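MAU2 chromatid cohesion factor homolog (Saccharomyces cerevisiae, PDB 4XDN) forms a complex with SCC2 that is required for cohesin to associate with chromosomes, and thereby takes part in sister chromatid cohesion. Local coordinates at residues L536-S541 and N554-K559; I507-S512 and A530-K535; V448-L453 and P499-T504; L564-N569 and D592-Q597. One frame throughout, in Å; residues are numbered along the deposited sequence.

Interaction 1: residues L536-S541 and N554-K559. With SO4 (sulfate ion), chain F.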
loop_
_atom_site.group_PDB
_atom_site.type_symbol
_atom_site.label_atom_id
_atom_site.label_comp_id
_atom_site.label_asym_id
_atom_site.label_seq_id
_atom_site.Cartn_x
_atom_site.Cartn_y
_atom_site.Cartn_z
ATOM N N LEU A 536 18.255 10.454 -24.015
ATOM C CA LEU A 536 17.983 9.376 -24.955
ATOM C C LEU A 536 19.221 8.514 -25.164
ATOM O O LEU A 536 19.143 7.286 -25.151
ATOM C CB LEU A 536 17.506 9.945 -26.295
ATOM C CG LEU A 536 17.365 8.956 -27.453
ATOM C CD1 LEU A 536 16.290 7.921 -27.155
ATOM C CD2 LEU A 536 17.062 9.697 -28.744
ATOM N N ARG A 537 20.361 9.170 -25.350
ATOM C CA ARG A 537 21.613 8.477 -25.617
ATOM C C ARG A 537 21.946 7.500 -24.495
ATOM O O ARG A 537 22.468 6.413 -24.738
ATOM C CB ARG A 537 22.748 9.485 -25.795
ATOM C CG ARG A 537 23.912 8.963 -26.618
ATOM C CD ARG A 537 24.993 10.019 -26.779
ATOM N NE ARG A 537 24.475 11.257 -27.360
ATOM C CZ ARG A 537 24.376 11.500 -28.665
ATOM N NH1 ARG A 537 24.759 10.591 -29.555
ATOM N NH2 ARG A 537 23.891 12.661 -29.082
ATOM N N GLU A 538 21.631 7.892 -23.265
ATOM C CA GLU A 538 21.881 7.048 -22.106
ATOM C C GLU A 538 20.980 5.816 -22.111
ATOM O O GLU A 538 21.448 4.698 -21.891
ATOM C CB GLU A 538 21.676 7.845 -20.815
ATOM C CG GLU A 538 22.694 8.958 -20.614
ATOM C CD GLU A 538 22.441 9.771 -19.358
ATOM O OE1 GLU A 538 21.281 10.171 -19.125
ATOM O OE2 GLU A 538 23.405 10.013 -18.601
ATOM N N PHE A 539 19.691 6.020 -22.365
ATOM C CA PHE A 539 18.734 4.918 -22.380
ATOM C C PHE A 539 18.938 4.002 -23.579
ATOM O O PHE A 539 18.810 2.783 -23.466
ATOM C CB PHE A 539 17.297 5.448 -22.379
ATOM C CG PHE A 539 16.841 5.959 -21.044
ATOM C CD1 PHE A 539 16.648 5.086 -19.986
ATOM C CD2 PHE A 539 16.604 7.309 -20.846
ATOM C CE1 PHE A 539 16.231 5.551 -18.753
ATOM C CE2 PHE A 539 16.185 7.780 -19.614
ATOM C CZ PHE A 539 15.999 6.899 -18.568
ATOM N N TYR A 540 19.259 4.587 -24.727
ATOM C CA TYR A 540 19.395 3.814 -25.954
ATOM C C TYR A 540 20.665 2.966 -25.961
ATOM O O TYR A 540 20.639 1.808 -26.379
ATOM C CB TYR A 540 19.388 4.735 -27.173
ATOM C CG TYR A 540 19.667 3.999 -28.458
ATOM C CD1 TYR A 540 18.764 3.072 -28.955
ATOM C CD2 TYR A 540 20.838 4.222 -29.169
ATOM C CE1 TYR A 540 19.014 2.391 -30.126
ATOM C CE2 TYR A 540 21.097 3.547 -30.342
ATOM C CZ TYR A 540 20.180 2.632 -30.816
ATOM O OH TYR A 540 20.427 1.953 -31.983
ATOM N N SER A 541 21.772 3.539 -25.502
ATOM C CA SER A 541 23.043 2.821 -25.485
ATOM C C SER A 541 23.005 1.675 -24.480
ATOM O O SER A 541 23.814 0.749 -24.551
ATOM C CB SER A 541 24.196 3.770 -25.153
ATOM O OG SER A 541 24.137 4.194 -23.802
ATOM N N ASN A 554 24.154 -0.749 -13.820
ATOM C CA ASN A 554 23.561 0.156 -14.796
ATOM C C ASN A 554 22.046 0.235 -14.625
ATOM O O ASN A 554 21.320 -0.664 -15.048
ATOM C CB ASN A 554 23.912 -0.295 -16.216
ATOM C CG ASN A 554 23.634 0.775 -17.255
ATOM O OD1 ASN A 554 22.824 1.673 -17.036
ATOM N ND2 ASN A 554 24.309 0.681 -18.395
ATOM N N ARG A 555 21.577 1.315 -14.006
ATOM C CA ARG A 555 20.152 1.484 -13.739
ATOM C C ARG A 555 19.455 2.288 -14.838
ATOM O O ARG A 555 18.367 2.824 -14.626
ATOM C CB ARG A 555 19.943 2.157 -12.378
ATOM C CG ARG A 555 20.340 1.288 -11.177
ATOM C CD ARG A 555 19.131 0.804 -10.370
ATOM N NE ARG A 555 18.618 -0.490 -10.834
ATOM C CZ ARG A 555 18.613 -1.617 -10.120
ATOM N NH1 ARG A 555 19.090 -1.651 -8.879
ATOM N NH2 ARG A 555 18.120 -2.729 -10.650
ATOM N N PHE A 556 20.084 2.378 -16.008
ATOM C CA PHE A 556 19.392 2.836 -17.212
ATOM C C PHE A 556 18.711 1.645 -17.880
ATOM O O PHE A 556 18.012 1.796 -18.883
ATOM C CB PHE A 556 20.352 3.509 -18.201
ATOM C CG PHE A 556 20.769 4.894 -17.799
ATOM C CD1 PHE A 556 19.838 5.915 -17.726
ATOM C CD2 PHE A 556 22.094 5.177 -17.511
ATOM C CE1 PHE A 556 20.218 7.193 -17.359
ATOM C CE2 PHE A 556 22.479 6.453 -17.143
ATOM C CZ PHE A 556 21.539 7.462 -17.068
ATOM N N LYS A 557 18.927 0.459 -17.314
ATOM C CA LYS A 557 18.401 -0.772 -17.881
ATOM C C LYS A 557 16.884 -0.807 -17.768
ATOM O O LYS A 557 16.327 -0.650 -16.683
ATOM C CB LYS A 557 19.012 -1.984 -17.176
ATOM C CG LYS A 557 18.890 -3.289 -17.952
ATOM C CD LYS A 557 19.384 -4.465 -17.120
ATOM C CE LYS A 557 19.625 -5.701 -17.973
ATOM N NZ LYS A 557 20.225 -6.807 -17.172
ATOM N N LEU A 558 16.224 -1.004 -18.904
ATOM C CA LEU A 558 14.773 -1.106 -18.943
ATOM C C LEU A 558 14.339 -2.561 -18.930
ATOM O O LEU A 558 14.919 -3.394 -19.628
ATOM C CB LEU A 558 14.219 -0.413 -20.190
ATOM C CG LEU A 558 14.467 1.092 -20.290
ATOM C CD1 LEU A 558 13.998 1.614 -21.632
ATOM C CD2 LEU A 558 13.769 1.823 -19.153
ATOM N N LYS A 559 13.322 -2.866 -18.131
ATOM C CA LYS A 559 12.670 -4.162 -18.216
ATOM C C LYS A 559 12.128 -4.334 -19.628
ATOM O O LYS A 559 11.895 -3.351 -20.332
ATOM C CB LYS A 559 11.546 -4.285 -17.190
ATOM C CG LYS A 559 11.995 -4.790 -15.827
ATOM C CD LYS A 559 10.811 -5.058 -14.911
ATOM C CE LYS A 559 10.016 -6.284 -15.349
ATOM N NZ LYS A 559 10.664 -7.572 -14.961
HETATM S S SO4 F . 13.483 -8.185 -17.617
HETATM O O1 SO4 F . 13.861 -9.489 -18.152
HETATM O O2 SO4 F . 13.383 -8.271 -16.162
HETATM O O3 SO4 F . 14.499 -7.200 -17.977
HETATM O O4 SO4 F . 12.198 -7.774 -18.174
#

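Interaction 2: residues I507-S512 and A530-K535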
loop_
_atom_site.group_PDB
_atom_site.type_symbol
_atom_site.label_atom_id
_atom_site.label_comp_id
_atom_site.label_asym_id
_atom_site.label_seq_id
_atom_site.Cartn_x
_atom_site.Cartn_y
_atom_site.Cartn_z
ATOM N N ILE A 507 11.118 10.015 -24.266
ATOM C CA ILE A 507 10.546 9.558 -25.527
ATOM C C ILE A 507 9.385 10.445 -25.976
ATOM O O ILE A 507 9.319 10.852 -27.139
ATOM C CB ILE A 507 10.073 8.085 -25.399
ATOM C CG1 ILE A 507 11.192 7.115 -25.796
ATOM C CG2 ILE A 507 8.865 7.799 -26.287
ATOM C CD1 ILE A 507 12.576 7.456 -25.259
ATOM N N LEU A 508 8.475 10.740 -25.053
ATOM C CA LEU A 508 7.290 11.529 -25.375
ATOM C C LEU A 508 7.646 12.976 -25.700
ATOM O O LEU A 508 7.022 13.593 -26.565
ATOM C CB LEU A 508 6.286 11.491 -24.218
ATOM C CG LEU A 508 5.567 10.161 -23.972
ATOM C CD1 LEU A 508 4.687 10.268 -22.738
ATOM C CD2 LEU A 508 4.737 9.732 -25.179
ATOM N N TRP A 509 8.643 13.516 -25.008
ATOM C CA TRP A 509 9.095 14.877 -25.277
ATOM C C TRP A 509 9.716 14.963 -26.667
ATOM O O TRP A 509 9.402 15.865 -27.442
ATOM C CB TRP A 509 10.104 15.337 -24.224
ATOM C CG TRP A 509 10.378 16.813 -24.268
ATOM C CD1 TRP A 509 9.738 17.786 -23.552
ATOM C CD2 TRP A 509 11.360 17.485 -25.068
ATOM N NE1 TRP A 509 10.261 19.018 -23.857
ATOM C CE2 TRP A 509 11.258 18.862 -24.785
ATOM C CE3 TRP A 509 12.316 17.056 -25.993
ATOM C CZ2 TRP A 509 12.076 19.812 -25.395
ATOM C CZ3 TRP A 509 13.127 18.003 -26.598
ATOM C CH2 TRP A 509 13.000 19.364 -26.296
ATOM N N LEU A 510 10.593 14.015 -26.981
ATOM C CA LEU A 510 11.281 14.011 -28.263
ATOM C C LEU A 510 10.311 13.752 -29.414
ATOM O O LEU A 510 10.433 14.353 -30.481
ATOM C CB LEU A 510 12.400 12.967 -28.263
ATOM C CG LEU A 510 13.580 13.282 -27.338
ATOM C CD1 LEU A 510 14.526 12.096 -27.242
ATOM C CD2 LEU A 510 14.333 14.516 -27.815
ATOM N N PHE A 511 9.345 12.863 -29.194
ATOM C CA PHE A 511 8.323 12.590 -30.200
ATOM C C PHE A 511 7.512 13.842 -30.522
ATOM O O PHE A 511 7.090 14.039 -31.661
ATOM C CB PHE A 511 7.375 11.479 -29.729
ATOM C CG PHE A 511 7.917 10.076 -29.899
ATOM C CD1 PHE A 511 9.120 9.831 -30.545
ATOM C CD2 PHE A 511 7.201 8.997 -29.410
ATOM C CE1 PHE A 511 9.593 8.542 -30.692
ATOM C CE2 PHE A 511 7.672 7.707 -29.556
ATOM C CZ PHE A 511 8.868 7.480 -30.197
ATOM N N SER A 512 7.301 14.685 -29.516
ATOM C CA SER A 512 6.442 15.855 -29.664
ATOM C C SER A 512 7.205 17.128 -30.044
ATOM O O SER A 512 6.589 18.167 -30.292
ATOM C CB SER A 512 5.667 16.093 -28.367
ATOM O OG SER A 512 6.549 16.271 -27.271
ATOM N N ALA A 530 19.246 19.288 -26.744
ATOM C CA ALA A 530 20.469 18.610 -26.330
ATOM C C ALA A 530 20.266 17.874 -25.010
ATOM O O ALA A 530 20.803 16.785 -24.806
ATOM C CB ALA A 530 21.608 19.609 -26.207
ATOM N N GLU A 531 19.488 18.479 -24.119
ATOM C CA GLU A 531 19.187 17.881 -22.826
ATOM C C GLU A 531 18.499 16.531 -23.006
ATOM O O GLU A 531 18.960 15.517 -22.487
ATOM C CB GLU A 531 18.308 18.823 -21.996
ATOM C CG GLU A 531 17.783 18.233 -20.688
ATOM C CD GLU A 531 18.886 17.942 -19.688
ATOM O OE1 GLU A 531 19.727 18.836 -19.450
ATOM O OE2 GLU A 531 18.914 16.820 -19.139
ATOM N N TYR A 532 17.404 16.521 -23.757
ATOM C CA TYR A 532 16.617 15.308 -23.935
ATOM C C TYR A 532 17.303 14.311 -24.864
ATOM O O TYR A 532 17.193 13.100 -24.666
ATOM C CB TYR A 532 15.224 15.656 -24.461
ATOM C CG TYR A 532 14.272 16.085 -23.368
ATOM C CD1 TYR A 532 13.651 15.145 -22.557
ATOM C CD2 TYR A 532 13.999 17.428 -23.141
ATOM C CE1 TYR A 532 12.782 15.528 -21.554
ATOM C CE2 TYR A 532 13.129 17.820 -22.140
ATOM C CZ TYR A 532 12.525 16.864 -21.350
ATOM O OH TYR A 532 11.657 17.244 -20.350
ATOM N N VAL A 533 18.007 14.813 -25.872
ATOM C CA VAL A 533 18.785 13.949 -26.753
ATOM C C VAL A 533 19.865 13.231 -25.948
ATOM O O VAL A 533 20.189 12.075 -26.218
ATOM C CB VAL A 533 19.430 14.743 -27.912
ATOM C CG1 VAL A 533 20.488 13.905 -28.638
ATOM C CG2 VAL A 533 18.363 15.206 -28.894
ATOM N N SER A 534 20.415 13.920 -24.955
ATOM C CA SER A 534 21.443 13.334 -24.105
ATOM C C SER A 534 20.862 12.252 -23.195
ATOM O O SER A 534 21.517 11.247 -22.923
ATOM C CB SER A 534 22.120 14.418 -23.268
ATOM O OG SER A 534 23.144 13.863 -22.463
ATOM N N LYS A 535 19.636 12.462 -22.725
ATOM C CA LYS A 535 18.948 11.453 -21.925
ATOM C C LYS A 535 18.662 10.219 -22.773
ATOM O O LYS A 535 18.803 9.085 -22.311
ATOM C CB LYS A 535 17.639 12.004 -21.351
ATOM C CG LYS A 535 17.817 13.123 -20.341
ATOM C CD LYS A 535 16.488 13.521 -19.715
ATOM C CE LYS A 535 16.628 14.776 -18.862
ATOM N NZ LYS A 535 15.385 15.083 -18.102
#

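Interaction 3: residues V448-L453 and P499-T504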
loop_
_atom_site.group_PDB
_atom_site.type_symbol
_atom_site.label_atom_id
_atom_site.label_comp_id
_atom_site.label_asym_id
_atom_site.label_seq_id
_atom_site.Cartn_x
_atom_site.Cartn_y
_atom_site.Cartn_z
ATOM N N VAL A 448 -1.206 7.095 -10.493
ATOM C CA VAL A 448 -2.369 7.013 -11.366
ATOM C C VAL A 448 -2.603 8.351 -12.053
ATOM O O VAL A 448 -2.893 8.402 -13.251
ATOM C CB VAL A 448 -3.632 6.600 -10.583
ATOM C CG1 VAL A 448 -4.887 6.715 -11.450
ATOM C CG2 VAL A 448 -3.478 5.181 -10.053
ATOM N N LYS A 449 -2.477 9.433 -11.289
ATOM C CA LYS A 449 -2.607 10.778 -11.837
ATOM C C LYS A 449 -1.641 10.986 -12.992
ATOM O O LYS A 449 -1.988 11.588 -14.006
ATOM C CB LYS A 449 -2.349 11.833 -10.758
ATOM C CG LYS A 449 -3.476 12.003 -9.760
ATOM C CD LYS A 449 -3.192 13.162 -8.820
ATOM C CE LYS A 449 -4.382 13.457 -7.928
ATOM N NZ LYS A 449 -4.178 14.690 -7.120
ATOM N N MET A 450 -0.426 10.476 -12.832
ATOM C CA MET A 450 0.622 10.697 -13.814
ATOM C C MET A 450 0.437 9.831 -15.057
ATOM O O MET A 450 0.705 10.281 -16.171
ATOM C CB MET A 450 1.987 10.436 -13.187
ATOM C CG MET A 450 2.455 11.572 -12.276
ATOM S SD MET A 450 4.215 11.517 -11.899
ATOM C CE MET A 450 4.900 11.700 -13.550
ATOM N N ILE A 451 -0.016 8.596 -14.870
ATOM C CA ILE A 451 -0.376 7.747 -15.999
ATOM C C ILE A 451 -1.464 8.443 -16.807
ATOM O O ILE A 451 -1.425 8.461 -18.040
ATOM C CB ILE A 451 -0.866 6.351 -15.543
ATOM C CG1 ILE A 451 0.298 5.554 -14.949
ATOM C CG2 ILE A 451 -1.486 5.573 -16.717
ATOM C CD1 ILE A 451 -0.108 4.257 -14.277
ATOM N N SER A 452 -2.429 9.023 -16.101
ATOM C CA SER A 452 -3.526 9.736 -16.741
ATOM C C SER A 452 -3.016 10.956 -17.508
ATOM O O SER A 452 -3.474 11.236 -18.614
ATOM C CB SER A 452 -4.563 10.165 -15.699
ATOM O OG SER A 452 -5.061 9.048 -14.981
ATOM N N LEU A 453 -2.064 11.674 -16.921
ATOM C CA LEU A 453 -1.533 12.883 -17.542
ATOM C C LEU A 453 -0.673 12.558 -18.757
ATOM O O LEU A 453 -0.677 13.300 -19.739
ATOM C CB LEU A 453 -0.718 13.696 -16.532
ATOM C CG LEU A 453 -1.510 14.484 -15.484
ATOM C CD1 LEU A 453 -0.571 15.058 -14.429
ATOM C CD2 LEU A 453 -2.321 15.598 -16.133
ATOM N N PRO A 499 13.638 4.076 -14.316
ATOM C CA PRO A 499 14.092 4.250 -15.703
ATOM C C PRO A 499 12.976 4.111 -16.740
ATOM O O PRO A 499 12.995 4.833 -17.736
ATOM C CB PRO A 499 15.139 3.143 -15.874
ATOM C CG PRO A 499 14.824 2.141 -14.830
ATOM C CD PRO A 499 14.275 2.912 -13.674
ATOM N N ILE A 500 12.026 3.207 -16.513
ATOM C CA ILE A 500 10.879 3.073 -17.406
ATOM C C ILE A 500 10.133 4.400 -17.493
ATOM O O ILE A 500 9.766 4.845 -18.579
ATOM C CB ILE A 500 9.914 1.953 -16.939
ATOM C CG1 ILE A 500 10.541 0.582 -17.212
ATOM C CG2 ILE A 500 8.551 2.066 -17.641
ATOM C CD1 ILE A 500 9.701 -0.600 -16.761
ATOM N N TRP A 501 9.925 5.033 -16.346
ATOM C CA TRP A 501 9.208 6.298 -16.296
ATOM C C TRP A 501 10.030 7.434 -16.889
ATOM O O TRP A 501 9.517 8.227 -17.672
ATOM C CB TRP A 501 8.814 6.631 -14.855
ATOM C CG TRP A 501 7.559 5.947 -14.426
ATOM C CD1 TRP A 501 7.420 4.639 -14.064
ATOM C CD2 TRP A 501 6.257 6.533 -14.320
ATOM N NE1 TRP A 501 6.114 4.374 -13.737
ATOM C CE2 TRP A 501 5.378 5.521 -13.886
ATOM C CE3 TRP A 501 5.749 7.814 -14.548
ATOM C CZ2 TRP A 501 4.021 5.750 -13.677
ATOM C CZ3 TRP A 501 4.403 8.042 -14.338
ATOM C CH2 TRP A 501 3.554 7.014 -13.907
ATOM N N GLU A 502 11.304 7.507 -16.514
ATOM C CA GLU A 502 12.189 8.555 -17.013
ATOM C C GLU A 502 12.354 8.470 -18.523
ATOM O O GLU A 502 12.435 9.491 -19.207
ATOM C CB GLU A 502 13.560 8.468 -16.339
ATOM C CG GLU A 502 13.620 9.137 -14.975
ATOM C CD GLU A 502 13.509 10.651 -15.057
ATOM O OE1 GLU A 502 14.063 11.243 -16.007
ATOM O OE2 GLU A 502 12.861 11.247 -14.171
ATOM N N CYS A 503 12.405 7.245 -19.038
ATOM C CA CYS A 503 12.569 7.031 -20.467
ATOM C C CYS A 503 11.293 7.412 -21.207
ATOM O O CYS A 503 11.346 7.984 -22.296
ATOM C CB CYS A 503 12.937 5.576 -20.760
ATOM S SG CYS A 503 13.366 5.272 -22.497
ATOM N N THR A 504 10.147 7.095 -20.613
ATOM C CA THR A 504 8.862 7.435 -21.215
ATOM C C THR A 504 8.750 8.948 -21.388
ATOM O O THR A 504 8.287 9.430 -22.423
ATOM C CB THR A 504 7.685 6.915 -20.363
ATOM O OG1 THR A 504 7.756 5.488 -20.273
ATOM C CG2 THR A 504 6.345 7.303 -20.976
#

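Interaction 4: residues L564-N569 and D592-Q597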
loop_
_atom_site.group_PDB
_atom_site.type_symbol
_atom_site.label_atom_id
_atom_site.label_comp_id
_atom_site.label_asym_id
_atom_site.label_seq_id
_atom_site.Cartn_x
_atom_site.Cartn_y
_atom_site.Cartn_z
ATOM N N LEU A 564 7.796 -0.062 -24.991
ATOM C CA LEU A 564 8.870 0.844 -24.614
ATOM C C LEU A 564 10.152 0.496 -25.359
ATOM O O LEU A 564 10.801 1.371 -25.930
ATOM C CB LEU A 564 9.107 0.800 -23.104
ATOM C CG LEU A 564 10.150 1.782 -22.561
ATOM C CD1 LEU A 564 9.734 3.220 -22.821
ATOM C CD2 LEU A 564 10.370 1.553 -21.078
ATOM N N GLN A 565 10.506 -0.786 -25.364
ATOM C CA GLN A 565 11.738 -1.234 -26.009
ATOM C C GLN A 565 11.758 -0.869 -27.493
ATOM O O GLN A 565 12.797 -0.489 -28.033
ATOM C CB GLN A 565 11.915 -2.745 -25.843
ATOM C CG GLN A 565 13.282 -3.141 -25.310
ATOM C CD GLN A 565 13.565 -4.623 -25.461
ATOM O OE1 GLN A 565 12.653 -5.452 -25.425
ATOM N NE2 GLN A 565 14.837 -4.965 -25.639
ATOM N N ILE A 566 10.604 -0.978 -28.144
ATOM C CA ILE A 566 10.503 -0.676 -29.566
ATOM C C ILE A 566 10.665 0.822 -29.823
ATOM O O ILE A 566 11.366 1.227 -30.751
ATOM C CB ILE A 566 9.151 -1.161 -30.148
ATOM C CG1 ILE A 566 9.071 -2.689 -30.075
ATOM C CG2 ILE A 566 8.991 -0.715 -31.600
ATOM C CD1 ILE A 566 7.711 -3.268 -30.445
ATOM N N LEU A 567 10.018 1.644 -29.002
ATOM C CA LEU A 567 10.045 3.090 -29.197
ATOM C C LEU A 567 11.434 3.684 -28.945
ATOM O O LEU A 567 11.860 4.595 -29.656
ATOM C CB LEU A 567 9.016 3.769 -28.287
ATOM C CG LEU A 567 7.543 3.496 -28.606
ATOM C CD1 LEU A 567 6.649 4.153 -27.565
ATOM C CD2 LEU A 567 7.170 3.977 -29.999
ATOM N N VAL A 568 12.134 3.173 -27.936
ATOM C CA VAL A 568 13.473 3.660 -27.623
ATOM C C VAL A 568 14.444 3.301 -28.743
ATOM O O VAL A 568 15.274 4.119 -29.142
ATOM C CB VAL A 568 14.001 3.088 -26.296
ATOM C CG1 VAL A 568 15.413 3.601 -26.011
ATOM C CG2 VAL A 568 13.083 3.472 -25.161
ATOM N N ASN A 569 14.342 2.073 -29.238
ATOM C CA ASN A 569 15.187 1.637 -30.340
ATOM C C ASN A 569 14.819 2.356 -31.634
ATOM O O ASN A 569 15.697 2.719 -32.416
ATOM C CB ASN A 569 15.087 0.122 -30.522
ATOM C CG ASN A 569 15.993 -0.637 -29.570
ATOM O OD1 ASN A 569 17.151 -0.913 -29.887
ATOM N ND2 ASN A 569 15.471 -0.974 -28.394
ATOM N N ASP A 592 9.586 -6.447 -36.476
ATOM C CA ASP A 592 9.154 -7.791 -36.124
ATOM C C ASP A 592 8.664 -7.879 -34.679
ATOM O O ASP A 592 7.768 -8.661 -34.377
ATOM C CB ASP A 592 10.290 -8.789 -36.347
ATOM C CG ASP A 592 9.852 -10.226 -36.135
ATOM O OD1 ASP A 592 9.277 -10.816 -37.073
ATOM O OD2 ASP A 592 10.080 -10.765 -35.033
ATOM N N MET A 593 9.247 -7.074 -33.794
ATOM C CA MET A 593 8.922 -7.127 -32.368
ATOM C C MET A 593 7.451 -6.815 -32.092
ATOM O O MET A 593 6.865 -7.349 -31.153
ATOM C CB MET A 593 9.801 -6.146 -31.585
ATOM C CG MET A 593 11.232 -6.616 -31.336
ATOM S SD MET A 593 11.473 -7.424 -29.742
ATOM C CE MET A 593 10.879 -9.080 -30.083
ATOM N N CYS A 594 6.862 -5.956 -32.919
ATOM C CA CYS A 594 5.492 -5.488 -32.720
ATOM C C CYS A 594 4.453 -6.609 -32.669
ATOM O O CYS A 594 3.353 -6.413 -32.153
ATOM C CB CYS A 594 5.108 -4.510 -33.834
ATOM S SG CYS A 594 5.944 -2.909 -33.761
ATOM N N ARG A 595 4.794 -7.777 -33.201
ATOM C CA ARG A 595 3.827 -8.868 -33.308
ATOM C C ARG A 595 3.534 -9.529 -31.963
ATOM O O ARG A 595 2.555 -10.262 -31.825
ATOM C CB ARG A 595 4.326 -9.926 -34.297
ATOM C CG ARG A 595 5.416 -10.843 -33.753
ATOM C CD ARG A 595 5.878 -11.828 -34.813
ATOM N NE ARG A 595 6.267 -13.113 -34.236
ATOM C CZ ARG A 595 5.415 -13.972 -33.678
ATOM N NH1 ARG A 595 4.121 -13.683 -33.605
ATOM N NH2 ARG A 595 5.858 -15.120 -33.181
ATOM N N GLN A 596 4.382 -9.267 -30.974
ATOM C CA GLN A 596 4.322 -9.981 -29.701
ATOM C C GLN A 596 3.104 -9.602 -28.854
ATOM O O GLN A 596 2.709 -10.357 -27.967
ATOM C CB GLN A 596 5.603 -9.728 -28.903
ATOM C CG GLN A 596 6.881 -10.165 -29.604
ATOM C CD GLN A 596 7.226 -11.618 -29.348
ATOM O OE1 GLN A 596 8.237 -11.923 -28.714
ATOM N NE2 GLN A 596 6.392 -12.523 -29.844
ATOM N N GLN A 597 2.515 -8.440 -29.127
ATOM C CA GLN A 597 1.334 -7.981 -28.397
ATOM C C GLN A 597 0.300 -7.379 -29.341
ATOM O O GLN A 597 0.646 -6.844 -30.393
ATOM C CB GLN A 597 1.721 -6.947 -27.333
ATOM C CG GLN A 597 2.553 -7.507 -26.192
ATOM C CD GLN A 597 3.026 -6.433 -25.224
ATOM O OE1 GLN A 597 2.687 -5.257 -25.364
ATOM N NE2 GLN A 597 3.814 -6.835 -24.236
#

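Interaction 1: residues L536-S541 and N554-K559
Phe539 and Phe556 form a T-shaped pair on the buried side of this contact: the ring planes stand at 85°, the centroids lie 5.3 Å apart, and the edge of Phe556 points at the face of Phe539. Phe539 CE1 is 3.8 Å from Phe556 CD1, and the buried Leu558 extends the apolar patch, its CD2 4.4 Å from Phe539 CD1. On the more open side, the partly exposed Glu538 covers a face of the same Phe556 ring. Its CB sits over the ring centre, 3.8 Å from the centroid and 13° off the normal, a CH-pi contact; the extended chain then carries CD to within 3.4 Å of Phe556 CZ at the rim. An Asx turn, Phe556 N donating to Asn554 OD1, shapes the backbone just before the ring. Farther along, Lys559 NZ donates to O2 of a sulfate that probably came from the crystallisation solution. Asn543, at the end of helix 526-543, accepts from Leu558 N and donates to Phe556 O, while Phe539 and Leu558 both pack on Cys503 of helix 499-513.

Interaction 2: residues I507-S512 and A530-K535
Tyr532, the residue most covered here, lays its ring over Trp509 in an offset stack: its centroid is 3.7 Å from that of the indole five-membered ring, with the planes only 11° apart. The closest carbons, Trp509 CD2 and Tyr532 CD2, are 3.3 Å apart. With CG anti to the backbone N (chi1 -167°), the indole of Trp509 swings over the phenol; Trp509 CB, set by the backbone, also lies over that face, 4.0 Å from the Tyr532 ring centroid. The two segments belong to consecutive helices of the alpha-helical array built by this protein, running at 130° to each other with axes 9.9 Å apart at closest approach, a spacing bridged by the large rings. Leu510 fills in next to the stack: its CD2 is 3.7 Å from Tyr532 CB and 4.2 Å from Val533 CG2. Trp509 has further aromatic company, stacking with His513 and meeting Trp483 of helix 472-490 at an inclined angle, and Tyr532 touches Trp483 as well.

Interaction 3: residues V448-L453 and P499-T504
The indole of Trp501 meets helix 446-466 with the rim of its six-membered ring. At that edge, near the ring plane, lies Met450 CB, 3.6 Å from Trp501 CZ3; Ile451 CG1 approaches obliquely, 3.7 Å from Trp501 CH2. This is helix-to-helix packing in the predominantly helical array of the cohesin loading factor. Trp501 supplies most of the reach between the helices, whose nearest CA atoms in these segments, those of Ile451 and Trp501, are 9.7 Å apart. Met450 also makes a Met-aromatic contact, its SD standing 5.3 Å from the centroid of the six-membered ring and 54° off the normal, so the sulfur is neither over the face nor at the edge. A bend at chi3 (62°) turns the methyl back toward the indole, and Met450 CE comes within 3.8 Å of Trp501 CZ3. All three residues are buried. Met450 continues onto Leu489 and Leu490 of helix 472-490, whereas Ile451 and Trp501 also pack against apolar side chains of another protein chain. Thr504 OG1, itself hydrogen-bonded to an aromatic side chain of that chain, donates to Ile500 O at 2.7 Å, reaching this oxygen from the face opposite to that used by Thr504 N.

Interaction 4: residues L564-N569 and D592-Q597
Ile566 carries the contact with Met593 and Cys594, and the residues around it on its helix look to other partners. Leu564, two positions earlier, packs on Ile500 and Thr504 of helix 499-513, the helix that Leu567 and Val568 also meet, at Phe511 and Cys503 respectively. Ile566 reaches across with its longer branch: CG1 stands anti to the carbonyl carbon and chi2 is extended (172°), which sends CD1 outward as the leading atom. That methyl lies 3.7 Å from Met593 CB, 3.8 Å from Cys594 SG, and equally far from Cys594 N. Met593 meets Ile566 with CB, whose bond from CA points toward it; beyond CG the chain bends at chi2 (-95°) and its end leads away. In the helical array this joins helix 562-575 to the last part of helix 580-593 and the residue after it; Ile566 also touches Ile607 of helix 601-618. Asn569 closes the segment by donating ND2 to Gln565 O at 2.7 Å, nearly straight at 170°, while Asn569 N reaches the same oxygen from the opposite face. ND2 also pairs with Asn543 O, and OD1 with Phe545 N, tying this helix to the end of helix 526-543.

Helix 499-513 serves both interaction 3, near its start, and interaction 2, farther along, while helix 526-543 is shared by interactions 2 and 1. Interactions 3 and 4 are buried, and interactions 1 and 2 only partly so. Their chemistry differs as well: rings pair in the latter two, edge-to-face in interaction 1 and nearly parallel in interaction 2, whereas aliphatic and sulfur atoms do the packing in interactions 3 and 4, against an indole in the former. Direct touches knit them together: Leu536 CB is 3.8 Å from Leu510 CD1 between interactions 1 and 2, and Leu558 CD1 is 3.7 Å from Leu564 CD2 between interactions 1 and 4.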